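Local coordinates for KaiC domain-containing protein (Pyrococcus horikoshii, PDB 2ZTS), which is a KaiC-like protein of uncharacterised role that probably binds ATP, and holds ADP with magnesium at the junctions between subunits of a six-chain assembly, at residues E21-G26 and V218-M223; K43-A48 and N240-Y245; R72-E77 and I94-G99. All blocks are in the same frame, centred on the assembly; numbering follows the deposited sequence.

Contact 1: E21-G26 and V218-M223. With ADP (adenosine-5'-diphosphate), chain D.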
loop_
_atom_site.group_PDB
_atom_site.type_symbol
_atom_site.label_atom_id
_atom_site.label_comp_id
_atom_site.label_asym_id
_atom_site.label_seq_id
_atom_site.Cartn_x
_atom_site.Cartn_y
_atom_site.Cartn_z
ATOM N N GLU C 21 25.737 29.670 3.053
ATOM C CA GLU C 21 26.974 28.905 2.817
ATOM C C GLU C 21 26.755 27.506 2.229
ATOM O O GLU C 21 27.692 26.911 1.742
ATOM C CB GLU C 21 27.865 28.798 4.106
ATOM C CG GLU C 21 27.171 28.675 5.455
ATOM C CD GLU C 21 27.124 29.985 6.310
ATOM O OE1 GLU C 21 26.150 30.788 6.164
ATOM O OE2 GLU C 21 28.008 30.189 7.181
ATOM N N LEU C 22 25.534 26.974 2.303
ATOM C CA LEU C 22 25.208 25.669 1.733
ATOM C C LEU C 22 24.879 25.760 0.250
ATOM O O LEU C 22 24.867 24.741 -0.426
ATOM C CB LEU C 22 24.038 25.000 2.508
ATOM C CG LEU C 22 24.174 24.917 4.037
ATOM C CD1 LEU C 22 23.057 24.202 4.704
ATOM C CD2 LEU C 22 25.471 24.287 4.413
ATOM N N ILE C 23 24.610 26.959 -0.259
ATOM C CA ILE C 23 24.105 27.146 -1.608
ATOM C C ILE C 23 24.808 28.327 -2.318
ATOM O O ILE C 23 24.196 29.074 -3.078
ATOM C CB ILE C 23 22.546 27.312 -1.606
ATOM C CG1 ILE C 23 22.101 28.367 -0.613
ATOM C CG2 ILE C 23 21.905 26.031 -1.222
ATOM C CD1 ILE C 23 20.737 28.981 -0.901
ATOM N N GLU C 24 26.118 28.413 -2.071
ATOM C CA GLU C 24 27.064 29.345 -2.679
ATOM C C GLU C 24 26.645 30.803 -2.538
ATOM O O GLU C 24 26.822 31.579 -3.444
ATOM C CB GLU C 24 27.315 28.976 -4.141
ATOM C CG GLU C 24 28.013 27.637 -4.407
ATOM C CD GLU C 24 28.317 27.482 -5.903
ATOM O OE1 GLU C 24 29.161 28.245 -6.436
ATOM O OE2 GLU C 24 27.688 26.657 -6.587
ATOM N N GLY C 25 26.074 31.170 -1.399
ATOM C CA GLY C 25 25.698 32.554 -1.092
ATOM C C GLY C 25 24.204 32.857 -1.171
ATOM O O GLY C 25 23.770 33.932 -0.763
ATOM N N GLY C 26 23.371 31.943 -1.663
ATOM C CA GLY C 26 21.939 32.246 -1.782
ATOM C C GLY C 26 21.278 31.589 -2.954
ATOM O O GLY C 26 21.948 30.859 -3.683
ATOM N N VAL C 218 18.019 20.106 8.283
ATOM C CA VAL C 218 17.768 20.570 6.903
ATOM C C VAL C 218 18.712 19.889 5.927
ATOM O O VAL C 218 19.881 19.627 6.232
ATOM C CB VAL C 218 17.864 22.107 6.792
ATOM C CG1 VAL C 218 19.245 22.615 7.251
ATOM C CG2 VAL C 218 17.618 22.569 5.407
ATOM N N LEU C 219 18.198 19.595 4.742
ATOM C CA LEU C 219 18.999 19.033 3.673
ATOM C C LEU C 219 18.601 19.731 2.361
ATOM O O LEU C 219 17.403 19.950 2.078
ATOM C CB LEU C 219 18.705 17.576 3.623
ATOM C CG LEU C 219 19.199 16.650 2.544
ATOM C CD1 LEU C 219 20.661 16.490 2.635
ATOM C CD2 LEU C 219 18.509 15.314 2.796
ATOM N N ILE C 220 19.585 20.147 1.603
ATOM C CA ILE C 220 19.345 20.623 0.245
ATOM C C ILE C 220 19.492 19.474 -0.695
ATOM O O ILE C 220 20.601 18.987 -0.928
ATOM C CB ILE C 220 20.335 21.690 -0.137
ATOM C CG1 ILE C 220 20.244 22.844 0.837
ATOM C CG2 ILE C 220 20.061 22.186 -1.578
ATOM C CD1 ILE C 220 21.549 23.218 1.342
ATOM N N ARG C 221 18.355 19.066 -1.258
ATOM C CA ARG C 221 18.202 17.881 -2.090
ATOM C C ARG C 221 18.516 18.235 -3.538
ATOM O O ARG C 221 19.140 17.466 -4.241
ATOM C CB ARG C 221 16.766 17.365 -1.886
ATOM C CG ARG C 221 16.231 16.289 -2.753
ATOM C CD ARG C 221 16.952 14.907 -2.660
ATOM N NE ARG C 221 16.030 13.884 -2.203
ATOM C CZ ARG C 221 15.481 12.930 -2.955
ATOM N NH1 ARG C 221 15.741 12.791 -4.269
ATOM N NH2 ARG C 221 14.634 12.089 -2.361
ATOM N N LYS C 222 18.148 19.453 -3.939
ATOM C CA LYS C 222 18.251 19.932 -5.310
ATOM C C LYS C 222 18.357 21.462 -5.280
ATOM O O LYS C 222 17.634 22.134 -4.534
ATOM C CB LYS C 222 17.012 19.545 -6.108
ATOM C CG LYS C 222 17.068 19.917 -7.560
ATOM C CD LYS C 222 15.829 19.452 -8.343
ATOM C CE LYS C 222 15.844 20.131 -9.695
ATOM N NZ LYS C 222 15.246 19.389 -10.783
HETATM N N MSE C 223 19.273 22.024 -6.052
HETATM C CA MSE C 223 19.242 23.487 -6.258
HETATM C C MSE C 223 19.884 23.782 -7.589
HETATM O O MSE C 223 21.059 23.511 -7.762
HETATM C CB MSE C 223 19.983 24.223 -5.158
HETATM C CG MSE C 223 19.921 25.770 -5.236
HETATM SE SE MSE C 223 18.045 26.389 -4.985
HETATM C CE MSE C 223 17.743 25.565 -3.179
HETATM P PB ADP D . 17.053 15.995 -12.027
HETATM O O1B ADP D . 17.035 14.500 -11.879
HETATM O O2B ADP D . 16.043 16.630 -11.072
HETATM O O3B ADP D . 16.571 16.301 -13.417
HETATM P PA ADP D . 19.260 17.755 -12.392
HETATM O O1A ADP D . 19.960 17.191 -13.601
HETATM O O2A ADP D . 18.172 18.773 -12.623
HETATM O O3A ADP D . 18.494 16.533 -11.585
HETATM O "O5'" ADP D . 20.447 18.098 -11.397
HETATM C "C5'" ADP D . 20.544 19.354 -10.814
HETATM C "C4'" ADP D . 21.572 19.230 -9.721
HETATM O "O4'" ADP D . 22.884 19.286 -10.238
HETATM C "C3'" ADP D . 21.408 20.326 -8.687
HETATM O "O3'" ADP D . 20.512 19.865 -7.738
HETATM C "C2'" ADP D . 22.804 20.446 -8.177
HETATM O "O2'" ADP D . 23.086 19.570 -7.142
HETATM C "C1'" ADP D . 23.675 20.049 -9.357
HETATM N N9 ADP D . 24.124 21.262 -10.045
HETATM C C8 ADP D . 23.356 22.118 -10.810
HETATM N N7 ADP D . 24.163 23.104 -11.280
HETATM C C5 ADP D . 25.405 22.881 -10.800
HETATM C C6 ADP D . 26.575 23.597 -10.987
HETATM N N6 ADP D . 26.594 24.499 -11.967
HETATM N N1 ADP D . 27.721 23.106 -10.402
HETATM C C2 ADP D . 27.683 21.931 -9.628
HETATM N N3 ADP D . 26.494 21.220 -9.435
HETATM C C4 ADP D . 25.395 21.713 -10.028
#
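Ile220 sends its CD1 methyl into the angle between Leu22 and Ile23. On the Leu22 side that methyl lies against the root of the side chain, Leu22 CB at 3.3 Å from Ile220 CD1, tighter than ordinary van der Waals contact, while Leu22 CD1 lies 3.8 Å from the same Ile220 CD1, the two chains crossing at a slant. Ile23 meets it from another direction, its chain at roughly a right angle to that of Ile220, and touches with the short branch: Ile23 CG2 stands 3.8 Å from Ile220 CD1. With Ile23 CG1 set between the backbone N and the carbonyl carbon (chi1 51°), CG2 is the branch turned to the strand. The same CG2 makes a looser contact with CG of the selenomethionine Met223, 4.5 Å away.

The loop 21-26, closed by a type I' turn from Ile23 to Gly26, thus packs on the end of strand 214-223 of the KaiC domain's central sheet, where Arg221 and Lys222 form a classic beta bulge opposite Val202. At the bulge and just after it, the strand meets an ADP whose phosphates lie in the P-loop of the second subunit. Met223 N donates to the ribose O3' (3.0 Å, 150° at the hydrogen), and Lys222 NZ reaches O2B at 2.9 Å. Cut back to an alanine here, the strand would probably leave O2B without its positive partner from across the subunit boundary. Arg221 NH1 hydrogen-bonds Thr39 O of that second subunit.

Contact 2: K43-A48 and N240-Y245; sequences KTTFAA and NGIVVY. With MG (magnesium ion), chain I; ADP (adenosine-5'-diphosphate), chain H.
The Phe46 ring meets Ile242 at its edge: the CD1 methyl of Ile242 lies near the ring plane, 3.6 Å from Phe46 CD1 and 3.5 Å from Phe46 CB, so it sits beside the join of ring and CB. Phe46 also forms an edge-to-face pair with Phe19. A second flat group, the Tyr245 ring, lies within 240-245 and away from the helix, with Val243 CG1 over one face, 3.7 Å above the plane and displaced toward the rim.

Nearer the backbone of Ile242, its CG1 rests against Thr45 CG2 at 4.0 Å, the two chains passing at a slant. Thr45 divides its branches between two tasks. CG2, anti to the backbone N, takes the apolar contact, whereas OG1 (chi1 -67°) donates to the alpha-phosphate oxygen O1A, which the backbone N of Thr45 also grips. Lys43 likewise holds O1B twice, through its N and, after bends at chi3 and chi4, through NZ at 2.8 Å; that ammonium has a further partner in a salt bridge to Glu180.

Thr44 OG1 binds the magnesium ion at 2.2 Å and is hydrogen-bonded to Asp142; ADP O3B and four waters complete six ligands, and one of those waters donates to ADP O2B. Lys222 and Met223 of the third subunit close on the same nucleotide. Strand 241-244 thus packs against the first turn of helix 43-58, where the Walker A P-loop runs into the helix through Lys43 and the magnesium-binding Thr44.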
loop_
_atom_site.group_PDB
_atom_site.type_symbol
_atom_site.label_atom_id
_atom_site.label_comp_id
_atom_site.label_asym_id
_atom_site.label_seq_id
_atom_site.Cartn_x
_atom_site.Cartn_y
_atom_site.Cartn_z
ATOM N N LYS C 43 8.489 24.798 8.343
ATOM C CA LYS C 43 8.247 25.331 6.992
ATOM C C LYS C 43 7.783 26.771 6.971
ATOM O O LYS C 43 8.342 27.618 6.271
ATOM C CB LYS C 43 7.204 24.502 6.257
ATOM C CG LYS C 43 7.629 23.067 5.964
ATOM C CD LYS C 43 6.660 22.402 5.117
ATOM C CE LYS C 43 5.333 22.058 5.807
ATOM N NZ LYS C 43 5.365 21.446 7.112
ATOM N N THR C 44 6.677 27.028 7.662
ATOM C CA THR C 44 6.137 28.366 7.784
ATOM C C THR C 44 7.136 29.413 8.285
ATOM O O THR C 44 7.243 30.495 7.717
ATOM C CB THR C 44 4.888 28.292 8.631
ATOM O OG1 THR C 44 3.880 27.697 7.844
ATOM C CG2 THR C 44 4.285 29.678 8.961
ATOM N N THR C 45 7.868 29.057 9.312
ATOM C CA THR C 45 8.883 29.851 9.944
ATOM C C THR C 45 10.016 30.251 9.004
ATOM O O THR C 45 10.361 31.419 8.882
ATOM C CB THR C 45 9.413 29.066 11.164
ATOM O OG1 THR C 45 8.335 28.986 12.105
ATOM C CG2 THR C 45 10.475 29.832 11.922
ATOM N N PHE C 46 10.577 29.257 8.350
ATOM C CA PHE C 46 11.626 29.393 7.347
ATOM C C PHE C 46 11.140 30.303 6.177
ATOM O O PHE C 46 11.822 31.247 5.806
ATOM C CB PHE C 46 11.923 27.997 6.868
ATOM C CG PHE C 46 13.076 27.886 5.974
ATOM C CD1 PHE C 46 14.222 27.284 6.403
ATOM C CD2 PHE C 46 13.010 28.395 4.678
ATOM C CE1 PHE C 46 15.299 27.180 5.557
ATOM C CE2 PHE C 46 14.101 28.294 3.812
ATOM C CZ PHE C 46 15.231 27.686 4.232
ATOM N N ALA C 47 9.931 30.072 5.664
ATOM C CA ALA C 47 9.321 30.936 4.623
ATOM C C ALA C 47 9.066 32.385 5.073
ATOM O O ALA C 47 9.288 33.340 4.285
ATOM C CB ALA C 47 8.060 30.358 4.130
ATOM N N ALA C 48 8.696 32.561 6.337
ATOM C CA ALA C 48 8.427 33.872 6.868
ATOM C C ALA C 48 9.739 34.624 7.052
ATOM O O ALA C 48 9.803 35.821 6.768
ATOM C CB ALA C 48 7.683 33.793 8.128
ATOM N N ASN C 240 15.139 34.144 17.937
ATOM C CA ASN C 240 15.198 34.983 16.747
ATOM C C ASN C 240 15.065 34.180 15.462
ATOM O O ASN C 240 15.583 34.564 14.480
ATOM C CB ASN C 240 16.475 35.885 16.752
ATOM C CG ASN C 240 16.561 36.772 18.002
ATOM O OD1 ASN C 240 17.326 36.475 18.914
ATOM N ND2 ASN C 240 15.726 37.822 18.078
ATOM N N GLY C 241 14.302 33.100 15.449
ATOM C CA GLY C 241 14.060 32.313 14.237
ATOM C C GLY C 241 15.026 31.161 13.987
ATOM O O GLY C 241 15.710 30.683 14.886
ATOM N N ILE C 242 15.103 30.720 12.739
ATOM C CA ILE C 242 15.961 29.604 12.398
ATOM C C ILE C 242 17.424 30.016 12.414
ATOM O O ILE C 242 17.789 31.124 11.943
ATOM C CB ILE C 242 15.577 28.998 11.042
ATOM C CG1 ILE C 242 14.153 28.485 11.111
ATOM C CG2 ILE C 242 16.501 27.852 10.683
ATOM C CD1 ILE C 242 13.670 27.783 9.876
ATOM N N VAL C 243 18.239 29.121 12.968
ATOM C CA VAL C 243 19.695 29.123 12.789
ATOM C C VAL C 243 20.153 27.688 12.423
ATOM O O VAL C 243 19.870 26.727 13.155
ATOM C CB VAL C 243 20.471 29.564 14.081
ATOM C CG1 VAL C 243 21.997 29.487 13.849
ATOM C CG2 VAL C 243 20.098 30.996 14.571
ATOM N N VAL C 244 20.882 27.571 11.324
ATOM C CA VAL C 244 21.460 26.335 10.849
ATOM C C VAL C 244 22.921 26.248 11.308
ATOM O O VAL C 244 23.616 27.246 11.292
ATOM C CB VAL C 244 21.397 26.301 9.339
ATOM C CG1 VAL C 244 22.076 25.068 8.788
ATOM C CG2 VAL C 244 19.920 26.392 8.878
ATOM N N TYR C 245 23.367 25.062 11.728
ATOM C CA TYR C 245 24.683 24.849 12.352
ATOM C C TYR C 245 25.601 23.976 11.485
ATOM O O TYR C 245 25.127 23.381 10.558
ATOM C CB TYR C 245 24.465 24.211 13.716
ATOM C CG TYR C 245 23.826 25.135 14.688
ATOM C CD1 TYR C 245 24.534 26.243 15.214
ATOM C CD2 TYR C 245 22.509 24.942 15.103
ATOM C CE1 TYR C 245 23.933 27.134 16.135
ATOM C CE2 TYR C 245 21.910 25.813 16.021
ATOM C CZ TYR C 245 22.622 26.903 16.527
ATOM O OH TYR C 245 22.010 27.733 17.423
HETATM MG MG MG I . 2.980 25.753 8.452
HETATM P PB ADP H . 5.310 23.788 9.878
HETATM O O1B ADP H . 6.348 22.973 9.237
HETATM O O2B ADP H . 4.123 22.952 10.373
HETATM O O3B ADP H . 4.801 24.966 8.971
HETATM P PA ADP H . 6.175 25.832 11.789
HETATM O O1A ADP H . 7.081 26.790 10.983
HETATM O O2A ADP H . 4.782 26.372 12.013
HETATM O O3A ADP H . 6.141 24.330 11.169
HETATM O "O5'" ADP H . 6.985 25.546 13.125
HETATM C "C5'" ADP H . 6.491 25.863 14.386
HETATM C "C4'" ADP H . 7.439 25.407 15.470
HETATM O "O4'" ADP H . 8.471 26.312 15.789
HETATM C "C3'" ADP H . 6.664 25.137 16.744
HETATM O "O3'" ADP H . 6.020 23.871 16.591
HETATM C "C2'" ADP H . 7.745 25.268 17.799
HETATM O "O2'" ADP H . 8.452 24.090 17.972
HETATM C "C1'" ADP H . 8.714 26.294 17.200
HETATM N N9 ADP H . 8.468 27.668 17.666
HETATM C C8 ADP H . 7.363 28.460 17.378
HETATM N N7 ADP H . 7.528 29.669 17.956
HETATM C C5 ADP H . 8.698 29.636 18.652
HETATM C C6 ADP H . 9.365 30.581 19.427
HETATM N N6 ADP H . 9.008 31.873 19.396
HETATM N N1 ADP H . 10.600 30.241 19.985
HETATM C C2 ADP H . 11.154 28.989 19.774
HETATM N N3 ADP H . 10.488 28.045 18.985
HETATM C C4 ADP H . 9.296 28.380 18.452
HETATM O O HOH W 1 2.848 26.544 10.389
HETATM O O HOH W 2 2.232 23.812 8.614
HETATM O O HOH W 3 1.125 26.520 8.155
HETATM O O HOH W 4 3.178 25.269 6.432
#

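Contact 3: R72-E77 and I94-G99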
loop_
_atom_site.group_PDB
_atom_site.type_symbol
_atom_site.label_atom_id
_atom_site.label_comp_id
_atom_site.label_asym_id
_atom_site.label_seq_id
_atom_site.Cartn_x
_atom_site.Cartn_y
_atom_site.Cartn_z
ATOM N N ARG C 72 -3.493 38.138 10.397
ATOM C CA ARG C 72 -3.303 38.547 11.799
ATOM C C ARG C 72 -2.703 37.469 12.650
ATOM O O ARG C 72 -2.090 37.759 13.660
ATOM C CB ARG C 72 -4.635 38.964 12.432
ATOM C CG ARG C 72 -5.679 37.783 12.607
ATOM C CD ARG C 72 -7.138 38.243 12.727
ATOM N NE ARG C 72 -7.337 39.035 13.944
ATOM C CZ ARG C 72 -8.300 38.841 14.872
ATOM N NH1 ARG C 72 -9.208 37.860 14.762
ATOM N NH2 ARG C 72 -8.349 39.654 15.925
ATOM N N ASP C 73 -2.916 36.215 12.254
ATOM C CA ASP C 73 -2.342 35.068 12.938
ATOM C C ASP C 73 -0.863 35.054 12.660
ATOM O O ASP C 73 -0.063 34.785 13.533
ATOM C CB ASP C 73 -2.928 33.745 12.429
ATOM C CG ASP C 73 -4.404 33.597 12.726
ATOM O OD1 ASP C 73 -4.855 34.082 13.781
ATOM O OD2 ASP C 73 -5.191 32.953 11.958
ATOM N N LEU C 74 -0.501 35.298 11.415
ATOM C CA LEU C 74 0.905 35.259 11.026
ATOM C C LEU C 74 1.675 36.427 11.689
ATOM O O LEU C 74 2.751 36.210 12.208
ATOM C CB LEU C 74 1.031 35.238 9.509
ATOM C CG LEU C 74 2.383 35.319 8.797
ATOM C CD1 LEU C 74 3.245 34.063 8.931
ATOM C CD2 LEU C 74 2.056 35.571 7.360
ATOM N N ARG C 75 1.103 37.622 11.734
ATOM C CA ARG C 75 1.771 38.736 12.406
ATOM C C ARG C 75 1.999 38.429 13.883
ATOM O O ARG C 75 3.100 38.607 14.390
ATOM C CB ARG C 75 0.982 40.030 12.312
ATOM C CG ARG C 75 0.773 40.562 10.886
ATOM C CD ARG C 75 -0.049 41.900 10.776
ATOM N NE ARG C 75 -0.442 42.102 9.384
ATOM C CZ ARG C 75 -1.668 42.031 8.894
ATOM N NH1 ARG C 75 -2.712 41.747 9.660
ATOM N NH2 ARG C 75 -1.841 42.143 7.583
ATOM N N ARG C 76 0.962 37.943 14.556
ATOM C CA ARG C 76 1.060 37.578 15.987
ATOM C C ARG C 76 2.113 36.472 16.187
ATOM O O ARG C 76 2.924 36.533 17.109
ATOM C CB ARG C 76 -0.327 37.129 16.547
ATOM C CG ARG C 76 -0.324 36.463 17.944
ATOM C CD ARG C 76 -1.639 35.728 18.356
ATOM N NE ARG C 76 -1.372 34.843 19.512
ATOM C CZ ARG C 76 -2.283 34.338 20.362
ATOM N NH1 ARG C 76 -3.571 34.593 20.230
ATOM N NH2 ARG C 76 -1.877 33.577 21.382
ATOM N N GLU C 77 2.115 35.472 15.307
ATOM C CA GLU C 77 2.984 34.334 15.501
ATOM C C GLU C 77 4.436 34.744 15.302
ATOM O O GLU C 77 5.306 34.345 16.075
ATOM C CB GLU C 77 2.565 33.162 14.607
ATOM C CG GLU C 77 1.651 32.152 15.335
ATOM C CD GLU C 77 0.577 31.548 14.445
ATOM O OE1 GLU C 77 0.938 31.063 13.345
ATOM O OE2 GLU C 77 -0.630 31.585 14.844
ATOM N N ILE C 94 6.400 44.707 2.602
ATOM C CA ILE C 94 5.807 43.373 2.686
ATOM C C ILE C 94 4.346 43.447 2.466
ATOM O O ILE C 94 3.697 44.330 2.968
ATOM C CB ILE C 94 6.052 42.734 4.076
ATOM C CG1 ILE C 94 7.518 42.486 4.317
ATOM C CG2 ILE C 94 5.282 41.404 4.232
ATOM C CD1 ILE C 94 7.794 41.870 5.732
ATOM N N ALA C 95 3.805 42.512 1.720
ATOM C CA ALA C 95 2.360 42.295 1.726
ATOM C C ALA C 95 2.062 40.878 2.155
ATOM O O ALA C 95 2.807 39.925 1.803
ATOM C CB ALA C 95 1.798 42.555 0.372
ATOM N N ILE C 96 0.953 40.733 2.897
ATOM C CA ILE C 96 0.420 39.431 3.286
ATOM C C ILE C 96 -0.897 39.282 2.585
ATOM O O ILE C 96 -1.776 40.154 2.716
ATOM C CB ILE C 96 0.208 39.249 4.815
ATOM C CG1 ILE C 96 1.527 39.354 5.582
ATOM C CG2 ILE C 96 -0.453 37.860 5.068
ATOM C CD1 ILE C 96 1.391 39.523 7.168
ATOM N N VAL C 97 -1.007 38.185 1.820
ATOM C CA VAL C 97 -2.201 37.814 1.089
ATOM C C VAL C 97 -2.791 36.544 1.683
ATOM O O VAL C 97 -2.230 35.428 1.505
ATOM C CB VAL C 97 -1.856 37.521 -0.367
ATOM C CG1 VAL C 97 -3.078 37.074 -1.097
ATOM C CG2 VAL C 97 -1.183 38.752 -1.063
ATOM N N ASP C 98 -3.956 36.668 2.307
ATOM C CA ASP C 98 -4.545 35.517 2.997
ATOM C C ASP C 98 -5.852 34.905 2.406
ATOM O O ASP C 98 -6.530 34.152 3.090
ATOM C CB ASP C 98 -4.589 35.791 4.514
ATOM C CG ASP C 98 -5.651 36.816 4.915
ATOM O OD1 ASP C 98 -6.339 37.385 4.033
ATOM O OD2 ASP C 98 -5.851 37.096 6.109
ATOM N N GLY C 99 -6.349 35.314 1.240
ATOM C CA GLY C 99 -7.254 36.436 1.131
ATOM C C GLY C 99 -8.583 35.719 1.472
ATOM O O GLY C 99 -9.149 34.942 0.621
#
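Leu74 and Ile96 form the buried, wholly apolar half of this contact, where helix 71-79 lies against strand 94-97. The strand is outermost on its side of the sheet within the chain and runs parallel to strand 62-66; helices 71-79 and 85-90 lie in the beta-alpha-beta crossover that joins the two, in the P-loop NTPase manner. Leu74 reaches the strand because its CG is anti to the backbone N (chi1 175°), which directs CD2 at Ile96. There Leu74 CD2 comes to 4.0 Å from Ile96 CD1 and 4.1 Å from Ile96 CG2, so one leucine methyl meets both branches of the isoleucine.

Toward solvent the packing changes character. Arg75 is partly exposed and runs extended from CG to NE, passing the isoleucine at a slant. Its CG and NE each come to 3.9 Å from Ile96 CD1, so the methyl lies beside the aliphatic stem and the start of the guanidinium, and the contact is purely van der Waals. The polar end has its partner on the next helix, where NH2 makes a salt bridge with Glu89, a residue that also touches Ile96. On the helix side turned to the third subunit, Asp73 and Glu77 form salt bridges with Arg200 and Arg224 of that neighbour, respectively.

Past the strand, Asp98 OD2 accepts from the backbone N of Ala71 and stays 6.6 Å from Arg75 NH2.

All three contacts reach the same central sheet. Contacts 1 and 2, their centres about 14 Å apart, meet directly: Val218 CG1 lies 4.0 Å from Val244 CG1, and Leu22 CD1 touches the same methyl. Each nevertheless serves a different nucleotide, since contact 2 holds the chain's own ADP and magnesium, while contact 1 reaches the ADP in the second subunit's P-loop. Contact 3 is nested in sequence inside the loops closed by both others. Its centre is about 16 Å from that of contact 2, nearest atoms about 5 Å apart, and the Leu74 side chain is about 8 Å from the magnesium ion. Contacts 1 and 3 flank the chain's centre, their own centres about 27 Å apart.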